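Local coordinates for protein putative glycerophosphodiester phosphodiesterase (Galdieria sulphuraria, PDB 2O55) that is a putative member of the glycerophosphodiester phosphodiesterase family, built on a TIM-barrel fold, at residues A[143-155]-A[162-174]. Sequence-based numbering, arbitrary orientation.
With SO4 (sulfate ion), chain D; SO4 (sulfate ion), chain C.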
ATOM      1  N   ARG A 143       4.333  -7.516 -10.727  1.00 16.91           N
ATOM      2  CA  ARG A 143       4.696  -6.217 -10.157  1.00 16.33           C
ATOM      3  C   ARG A 143       3.711  -5.694  -9.089  1.00 16.54           C
ATOM      4  O   ARG A 143       3.685  -4.488  -8.774  1.00 16.70           O
ATOM      5  CB  ARG A 143       4.709  -5.181 -11.266  1.00 16.54           C
ATOM      6  CG  ARG A 143       5.519  -5.516 -12.499  1.00 16.26           C
ATOM      7  CD  ARG A 143       6.218  -4.264 -12.935  1.00 15.73           C
ATOM      8  NE  ARG A 143       5.688  -3.616 -14.135  1.00 14.12           N
ATOM      9  CZ  ARG A 143       5.988  -2.366 -14.479  1.00 13.42           C
ATOM     10  NH1 ARG A 143       6.758  -1.634 -13.696  1.00 14.66           N
ATOM     11  NH2 ARG A 143       5.520  -1.834 -15.589  1.00 13.44           N
ATOM     12  N   VAL A 144       2.894  -6.581  -8.528  1.00 16.13           N
ATOM     13  CA  VAL A 144       1.797  -6.167  -7.662  1.00 15.11           C
ATOM     14  C   VAL A 144       1.703  -7.103  -6.466  1.00 15.42           C
ATOM     15  O   VAL A 144       1.664  -8.334  -6.623  1.00 15.65           O
ATOM     16  CB  VAL A 144       0.456  -6.076  -8.456  1.00 14.61           C
ATOM     17  CG1 VAL A 144      -0.697  -6.521  -7.638  1.00 13.95           C
ATOM     18  CG2 VAL A 144       0.219  -4.661  -8.942  1.00 13.57           C
ATOM     19  N   ASP A 145       1.660  -6.495  -5.282  1.00 15.22           N
ATOM     20  CA  ASP A 145       1.541  -7.197  -4.023  1.00 15.15           C
ATOM     21  C   ASP A 145       0.348  -6.624  -3.259  1.00 15.20           C
ATOM     22  O   ASP A 145       0.288  -5.417  -3.007  1.00 15.41           O
ATOM     23  CB  ASP A 145       2.813  -6.972  -3.228  1.00 15.31           C
ATOM     24  CG  ASP A 145       3.002  -7.991  -2.140  1.00 16.42           C
ATOM     25  OD1 ASP A 145       4.094  -8.615  -2.114  1.00 17.75           O
ATOM     26  OD2 ASP A 145       2.066  -8.181  -1.322  1.00 17.19           O
ATOM     27  N   TYR A 146      -0.607  -7.481  -2.898  1.00 14.94           N
ATOM     28  CA  TYR A 146      -1.846  -7.030  -2.241  1.00 14.48           C
ATOM     29  C   TYR A 146      -1.721  -7.209  -0.744  1.00 14.86           C
ATOM     30  O   TYR A 146      -1.216  -8.244  -0.266  1.00 15.55           O
ATOM     31  CB  TYR A 146      -3.070  -7.810  -2.713  1.00 14.06           C
ATOM     32  CG  TYR A 146      -3.134  -8.077  -4.194  1.00 14.03           C
ATOM     33  CD1 TYR A 146      -2.539  -9.210  -4.722  1.00 14.45           C
ATOM     34  CD2 TYR A 146      -3.815  -7.207  -5.070  1.00 13.75           C
ATOM     35  CE1 TYR A 146      -2.589  -9.478  -6.082  1.00 16.25           C
ATOM     36  CE2 TYR A 146      -3.882  -7.462  -6.451  1.00 13.87           C
ATOM     37  CZ  TYR A 146      -3.263  -8.614  -6.943  1.00 15.18           C
ATOM     38  OH  TYR A 146      -3.270  -8.939  -8.279  1.00 15.00           O
ATOM     39  N   CYS A 147      -2.184  -6.214   0.010  1.00 14.47           N
ATOM     40  CA  CYS A 147      -2.129  -6.308   1.460  1.00 14.13           C
ATOM     41  C   CYS A 147      -3.374  -5.752   2.144  1.00 13.91           C
ATOM     42  O   CYS A 147      -4.178  -5.041   1.514  1.00 14.37           O
ATOM     43  CB  CYS A 147      -0.889  -5.613   1.977  1.00 14.10           C
ATOM     44  SG  CYS A 147      -0.980  -3.925   1.586  1.00 14.12           S
ATOM     45  N   SER A 148      -3.524  -6.093   3.428  1.00 13.11           N
ATOM     46  CA  SER A 148      -4.681  -5.711   4.213  1.00 12.46           C
ATOM     47  C   SER A 148      -4.436  -5.960   5.688  1.00 12.02           C
ATOM     48  O   SER A 148      -3.603  -6.800   6.058  1.00 12.01           O
ATOM     49  CB  SER A 148      -5.894  -6.507   3.756  1.00 12.37           C
ATOM     50  OG  SER A 148      -7.040  -6.147   4.497  1.00 13.45           O
ATOM     51  N   PHE A 149      -5.151  -5.211   6.525  1.00 11.56           N
ATOM     52  CA  PHE A 149      -5.263  -5.528   7.942  1.00 11.11           C
ATOM     53  C   PHE A 149      -6.203  -6.677   8.154  1.00 11.35           C
ATOM     54  O   PHE A 149      -6.035  -7.445   9.096  1.00 12.13           O
ATOM     55  CB  PHE A 149      -5.736  -4.328   8.734  1.00 10.45           C
ATOM     56  CG  PHE A 149      -4.698  -3.304   8.875  1.00 10.50           C
ATOM     57  CD1 PHE A 149      -4.818  -2.088   8.229  1.00  9.89           C
ATOM     58  CD2 PHE A 149      -3.538  -3.576   9.592  1.00 10.80           C
ATOM     59  CE1 PHE A 149      -3.821  -1.128   8.345  1.00  7.78           C
ATOM     60  CE2 PHE A 149      -2.538  -2.620   9.700  1.00  9.56           C
ATOM     61  CZ  PHE A 149      -2.690  -1.393   9.080  1.00  8.28           C
ATOM     62  N   HIS A 150      -7.173  -6.807   7.258  1.00 11.35           N
ATOM     63  CA  HIS A 150      -8.161  -7.869   7.309  1.00 11.53           C
ATOM     64  C   HIS A 150      -7.794  -9.017   6.371  1.00 11.47           C
ATOM     65  O   HIS A 150      -7.986  -8.929   5.170  1.00 11.54           O
ATOM     66  CB  HIS A 150      -9.504  -7.268   6.960  1.00 11.47           C
ATOM     67  CG  HIS A 150      -9.724  -5.938   7.598  1.00 11.80           C
ATOM     68  ND1 HIS A 150     -10.098  -5.803   8.919  1.00 13.03           N
ATOM     69  CD2 HIS A 150      -9.597  -4.682   7.108  1.00 11.68           C
ATOM     70  CE1 HIS A 150     -10.210  -4.517   9.209  1.00 12.91           C
ATOM     71  NE2 HIS A 150      -9.904  -3.817   8.128  1.00 12.27           N
ATOM     72  N   HIS A 151      -7.275 -10.100   6.935  1.00 11.74           N
ATOM     73  CA  HIS A 151      -6.638 -11.146   6.131  1.00 12.18           C
ATOM     74  C   HIS A 151      -7.597 -12.044   5.392  1.00 12.12           C
ATOM     75  O   HIS A 151      -7.213 -12.736   4.437  1.00 13.02           O
ATOM     76  CB  HIS A 151      -5.602 -11.919   6.954  1.00 12.16           C
ATOM     77  CG  HIS A 151      -4.633 -11.012   7.652  1.00 14.98           C
ATOM     78  ND1 HIS A 151      -4.367 -11.092   9.005  1.00 16.98           N
ATOM     79  CD2 HIS A 151      -3.938  -9.938   7.193  1.00 16.49           C
ATOM     80  CE1 HIS A 151      -3.525 -10.128   9.341  1.00 17.77           C
ATOM     81  NE2 HIS A 151      -3.249  -9.413   8.259  1.00 17.58           N
ATOM     82  N   GLU A 152      -8.856 -12.005   5.793  1.00 11.83           N
ATOM     83  CA  GLU A 152      -9.852 -12.738   5.067  1.00 11.67           C
ATOM     84  C   GLU A 152      -9.986 -12.201   3.672  1.00 10.90           C
ATOM     85  O   GLU A 152     -10.280 -12.961   2.768  1.00 11.30           O
ATOM     86  CB  GLU A 152     -11.200 -12.681   5.746  1.00 12.15           C
ATOM     87  CG  GLU A 152     -12.012 -13.919   5.429  1.00 15.83           C
ATOM     88  CD  GLU A 152     -13.510 -13.685   5.534  1.00 20.77           C
ATOM     89  OE1 GLU A 152     -14.175 -13.602   4.460  1.00 23.32           O
ATOM     90  OE2 GLU A 152     -14.020 -13.579   6.683  1.00 21.30           O
ATOM     91  N   ALA A 153      -9.766 -10.900   3.488  1.00 10.14           N
ATOM     92  CA  ALA A 153      -9.930 -10.279   2.166  1.00  9.43           C
ATOM     93  C   ALA A 153      -8.920 -10.845   1.167  1.00  9.35           C
ATOM     94  O   ALA A 153      -9.248 -11.110   0.001  1.00  9.34           O
ATOM     95  CB  ALA A 153      -9.823  -8.769   2.252  1.00  8.88           C
ATOM     96  N   LEU A 154      -7.693 -11.042   1.646  1.00  8.91           N
ATOM     97  CA  LEU A 154      -6.631 -11.606   0.850  1.00  8.00           C
ATOM     98  C   LEU A 154      -6.970 -13.031   0.446  1.00  8.05           C
ATOM     99  O   LEU A 154      -6.806 -13.396  -0.704  1.00  7.82           O
ATOM    100  CB  LEU A 154      -5.343 -11.567   1.649  1.00  7.94           C
ATOM    101  CG  LEU A 154      -4.972 -10.163   2.123  1.00  7.28           C
ATOM    102  CD1 LEU A 154      -3.812 -10.246   3.094  1.00  6.76           C
ATOM    103  CD2 LEU A 154      -4.612  -9.266   0.956  1.00  6.17           C
ATOM    104  N   ALA A 155      -7.481 -13.832   1.382  1.00  8.36           N
ATOM    105  CA  ALA A 155      -7.853 -15.223   1.086  1.00  8.55           C
ATOM    106  C   ALA A 155      -8.751 -15.351  -0.154  1.00  9.01           C
ATOM    107  O   ALA A 155      -8.643 -16.301  -0.919  1.00  8.79           O
ATOM    108  CB  ALA A 155      -8.508 -15.840   2.283  1.00  8.16           C
ATOM    109  N   PRO A 162      -4.167 -18.327  -6.884  1.00 10.69           N
ATOM    110  CA  PRO A 162      -3.155 -18.611  -5.861  1.00 10.86           C
ATOM    111  C   PRO A 162      -1.792 -17.972  -6.137  1.00 11.12           C
ATOM    112  O   PRO A 162      -0.988 -17.829  -5.209  1.00 11.79           O
ATOM    113  CB  PRO A 162      -3.015 -20.140  -5.889  1.00 10.96           C
ATOM    114  CG  PRO A 162      -4.188 -20.658  -6.690  1.00 11.40           C
ATOM    115  CD  PRO A 162      -4.645 -19.542  -7.578  1.00 10.78           C
ATOM    116  N   ASP A 163      -1.525 -17.597  -7.383  1.00 10.81           N
ATOM    117  CA  ASP A 163      -0.238 -16.981  -7.745  1.00 10.67           C
ATOM    118  C   ASP A 163      -0.076 -15.598  -7.180  1.00 10.40           C
ATOM    119  O   ASP A 163       1.034 -15.098  -7.129  1.00 10.86           O
ATOM    120  CB  ASP A 163      -0.084 -16.844  -9.262  1.00 10.83           C
ATOM    121  CG  ASP A 163       0.221 -18.155  -9.938  1.00 11.58           C
ATOM    122  OD1 ASP A 163       0.519 -19.136  -9.211  1.00 12.73           O
ATOM    123  OD2 ASP A 163       0.172 -18.203 -11.188  1.00 11.36           O
ATOM    124  N   VAL A 164      -1.173 -14.950  -6.802  1.00 10.05           N
ATOM    125  CA  VAL A 164      -1.081 -13.563  -6.389  1.00  9.63           C
ATOM    126  C   VAL A 164      -0.123 -13.477  -5.218  1.00 10.06           C
ATOM    127  O   VAL A 164      -0.076 -14.385  -4.380  1.00  9.87           O
ATOM    128  CB  VAL A 164      -2.431 -12.940  -6.002  1.00  9.13           C
ATOM    129  CG1 VAL A 164      -3.351 -12.911  -7.186  1.00  9.22           C
ATOM    130  CG2 VAL A 164      -3.061 -13.667  -4.825  1.00  9.06           C
ATOM    131  N   LYS A 165       0.654 -12.397  -5.195  1.00 10.25           N
ATOM    132  CA  LYS A 165       1.494 -12.070  -4.050  1.00 10.50           C
ATOM    133  C   LYS A 165       0.749 -11.211  -3.007  1.00  9.79           C
ATOM    134  O   LYS A 165       0.132 -10.199  -3.333  1.00  9.54           O
ATOM    135  CB  LYS A 165       2.791 -11.407  -4.504  1.00 10.49           C
ATOM    136  CG  LYS A 165       3.642 -12.295  -5.401  1.00 13.33           C
ATOM    137  CD  LYS A 165       5.103 -12.371  -4.924  1.00 18.78           C
ATOM    138  CE  LYS A 165       5.618 -11.047  -4.228  1.00 21.28           C
ATOM    139  NZ  LYS A 165       5.750  -9.798  -5.086  1.00 20.77           N
ATOM    140  N   ILE A 166       0.818 -11.642  -1.750  1.00  9.52           N
ATOM    141  CA  ILE A 166       0.126 -10.967  -0.654  1.00  8.62           C
ATOM    142  C   ILE A 166       1.005 -10.757   0.584  1.00  8.81           C
ATOM    143  O   ILE A 166       1.830 -11.609   0.954  1.00  8.61           O
ATOM    144  CB  ILE A 166      -1.181 -11.684  -0.275  1.00  8.24           C
ATOM    145  CG1 ILE A 166      -0.905 -12.983   0.468  1.00  6.29           C
ATOM    146  CG2 ILE A 166      -2.011 -11.966  -1.527  1.00  8.20           C
ATOM    147  CD1 ILE A 166      -2.101 -13.515   1.185  1.00  4.20           C
ATOM    148  N   THR A 167       0.818  -9.596   1.203  1.00  8.80           N
ATOM    149  CA  THR A 167       1.511  -9.253   2.429  1.00  8.69           C
ATOM    150  C   THR A 167       0.460  -9.083   3.506  1.00  9.23           C
ATOM    151  O   THR A 167      -0.503  -8.334   3.330  1.00  9.21           O
ATOM    152  CB  THR A 167       2.293  -7.946   2.261  1.00  8.35           C
ATOM    153  OG1 THR A 167       3.220  -8.097   1.189  1.00  8.28           O
ATOM    154  CG2 THR A 167       3.056  -7.558   3.541  1.00  7.17           C
ATOM    155  N   TYR A 168       0.638  -9.784   4.618  1.00  9.38           N
ATOM    156  CA  TYR A 168      -0.255  -9.628   5.747  1.00  9.68           C
ATOM    157  C   TYR A 168       0.186  -8.382   6.505  1.00 10.09           C
ATOM    158  O   TYR A 168       1.393  -8.217   6.786  1.00 10.28           O
ATOM    159  CB  TYR A 168      -0.159 -10.855   6.642  1.00 10.05           C
ATOM    160  CG  TYR A 168      -1.151 -11.973   6.361  1.00 10.31           C
ATOM    161  CD1 TYR A 168      -1.718 -12.147   5.098  1.00  8.91           C
ATOM    162  CD2 TYR A 168      -1.485 -12.892   7.371  1.00 11.12           C
ATOM    163  CE1 TYR A 168      -2.624 -13.189   4.847  1.00 10.14           C
ATOM    164  CE2 TYR A 168      -2.383 -13.949   7.128  1.00 12.74           C
ATOM    165  CZ  TYR A 168      -2.963 -14.084   5.856  1.00 11.05           C
ATOM    166  OH  TYR A 168      -3.880 -15.099   5.621  1.00  9.22           O
ATOM    167  N   LEU A 169      -0.780  -7.506   6.809  1.00  9.93           N
ATOM    168  CA  LEU A 169      -0.540  -6.288   7.584  1.00  9.27           C
ATOM    169  C   LEU A 169      -0.922  -6.482   9.049  1.00  9.15           C
ATOM    170  O   LEU A 169      -2.051  -6.875   9.337  1.00  9.72           O
ATOM    171  CB  LEU A 169      -1.372  -5.143   7.021  1.00  9.05           C
ATOM    172  CG  LEU A 169      -0.806  -4.200   5.966  1.00  8.98           C
ATOM    173  CD1 LEU A 169      -1.946  -3.486   5.284  1.00  8.87           C
ATOM    174  CD2 LEU A 169       0.113  -3.186   6.588  1.00  8.17           C
ATOM    175  N   PHE A 170      -0.017  -6.167   9.973  1.00  8.81           N
ATOM    176  CA  PHE A 170      -0.330  -6.298  11.393  1.00  9.13           C
ATOM    177  C   PHE A 170      -0.562  -4.998  12.144  1.00 10.09           C
ATOM    178  O   PHE A 170      -0.478  -3.906  11.571  1.00 10.46           O
ATOM    179  CB  PHE A 170       0.745  -7.116  12.097  1.00  8.52           C
ATOM    180  CG  PHE A 170       0.748  -8.528  11.678  1.00  8.46           C
ATOM    181  CD1 PHE A 170       1.649  -8.978  10.721  1.00  8.29           C
ATOM    182  CD2 PHE A 170      -0.217  -9.409  12.172  1.00  6.05           C
ATOM    183  CE1 PHE A 170       1.608 -10.315  10.291  1.00  8.12           C
ATOM    184  CE2 PHE A 170      -0.256 -10.723  11.763  1.00  4.97           C
ATOM    185  CZ  PHE A 170       0.649 -11.187  10.818  1.00  6.24           C
ATOM    186  N   ASN A 171      -0.828  -5.140  13.447  1.00 10.94           N
ATOM    187  CA  ASN A 171      -1.018  -4.030  14.373  1.00 11.21           C
ATOM    188  C   ASN A 171      -2.204  -3.157  13.966  1.00 12.19           C
ATOM    189  O   ASN A 171      -2.124  -1.913  13.993  1.00 12.11           O
ATOM    190  CB  ASN A 171       0.249  -3.190  14.492  1.00 10.81           C
ATOM    191  CG  ASN A 171       1.505  -4.026  14.596  1.00 11.02           C
ATOM    192  OD1 ASN A 171       2.396  -3.895  13.758  1.00 12.58           O
ATOM    193  ND2 ASN A 171       1.600  -4.875  15.634  1.00  9.55           N
ATOM    194  N   TYR A 172      -3.299  -3.822  13.593  1.00 12.93           N
ATOM    195  CA  TYR A 172      -4.502  -3.138  13.160  1.00 13.64           C
ATOM    196  C   TYR A 172      -4.884  -1.983  14.070  1.00 14.04           C
ATOM    197  O   TYR A 172      -4.714  -0.836  13.653  1.00 15.93           O
ATOM    198  CB  TYR A 172      -5.667  -4.099  12.927  1.00 14.36           C
ATOM    199  CG  TYR A 172      -6.993  -3.446  12.582  1.00 14.08           C
ATOM    200  CD1 TYR A 172      -7.077  -2.451  11.609  1.00 15.52           C
ATOM    201  CD2 TYR A 172      -8.173  -3.848  13.211  1.00 13.94           C
ATOM    202  CE1 TYR A 172      -8.299  -1.850  11.288  1.00 14.42           C
ATOM    203  CE2 TYR A 172      -9.399  -3.269  12.892  1.00 13.94           C
ATOM    204  CZ  TYR A 172      -9.454  -2.274  11.927  1.00 14.49           C
ATOM    205  OH  TYR A 172     -10.659  -1.689  11.600  1.00 14.61           O
HETATM  206  N   MSE A 173      -5.391  -2.171  15.278  1.00 13.23           N
HETATM  207  CA  MSE A 173      -5.677  -0.890  15.978  1.00 12.49           C
HETATM  208  C   MSE A 173      -4.715  -0.689  17.132  1.00 13.01           C
HETATM  209  O   MSE A 173      -5.107  -0.474  18.291  1.00 13.31           O
HETATM  210  CB  MSE A 173      -7.146  -0.700  16.350  1.00 12.09           C
HETATM  211  CG  MSE A 173      -8.083  -0.637  15.159  1.00 10.78           C
HETATM  212 SE   MSE A 173     -10.004  -0.746  15.657  1.00 11.06          SE
HETATM  213  CE  MSE A 173     -10.172   0.776  16.940  1.00  7.62           C
ATOM    214  N   GLY A 174      -3.435  -0.781  16.792  1.00 13.09           N
ATOM    215  CA  GLY A 174      -2.388  -0.836  17.792  1.00 13.38           C
ATOM    216  C   GLY A 174      -2.340  -2.190  18.480  1.00 13.96           C
ATOM    217  O   GLY A 174      -1.737  -2.329  19.551  1.00 14.17           O
TER
HETATM  218  S   SO4 D 261     -10.025 -10.733   9.461  0.75 49.81           S
HETATM  219  O1  SO4 D 261      -9.962 -12.015   8.776  0.75 47.85           O
HETATM  220  O2  SO4 D 261     -10.848 -10.790  10.668  0.75 48.20           O
HETATM  221  O3  SO4 D 261      -8.646 -10.323   9.772  0.75 47.49           O
HETATM  222  O4  SO4 D 261     -10.676  -9.798   8.555  0.75 49.86           O
HETATM  223  S   SO4 C   2      -9.074  -0.845   6.650  0.75 31.06           S
HETATM  224  O1  SO4 C   2      -9.455  -1.195   8.012  0.75 29.78           O
HETATM  225  O2  SO4 C   2      -9.136   0.607   6.498  0.75 29.26           O
HETATM  226  O3  SO4 C   2      -7.714  -1.323   6.373  0.75 31.49           O
HETATM  227  O4  SO4 C   2     -10.001  -1.469   5.715  0.75 28.32           O
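His151 lies flat over Tyr168 in an offset stack, ring centroids 4.0 Å apart and planes at 4°. With CG beside its own backbone N, chi1 -51° lays the imidazole over the tyrosine ring, CB over the same face in a CH-pi contact, and NE2 donates to Leu169 O at 3.0 Å from above the carbonyl plane. The same imidazole turns an edge to the face of Phe170, while Leu154 CD1 packs against Tyr168 CD1 at 3.5 Å. These contacts seat the start of helix 151-160 on strand 165-169 within a parallel beta-alpha-beta unit of the barrel, whose strands are joined by Tyr146 N to Lys165 O, Thr167 N to Tyr146 O and Leu169 N to Ser148 O. On the other side of the sheet, Thr167 OG1 donates to Asp145 OD2 (2.8 Å) from above the carboxylate plane. At the strand ends, Leu169 CB sits over one face of Phe149; past them, the edge of His150 points at the face of Tyr172, His150 CE1 to Tyr172 CZ 3.6 Å. The stack and the NE2 bond together probably restrain rotation of the His151 ring. His150 NE2, nearly straight at 2.7 Å and 165° to O1 of the chain C sulfate, and His151 N, bonded to O3 of the chain D sulfate, are consistent with an anion-accepting site at the C-terminal strand ends.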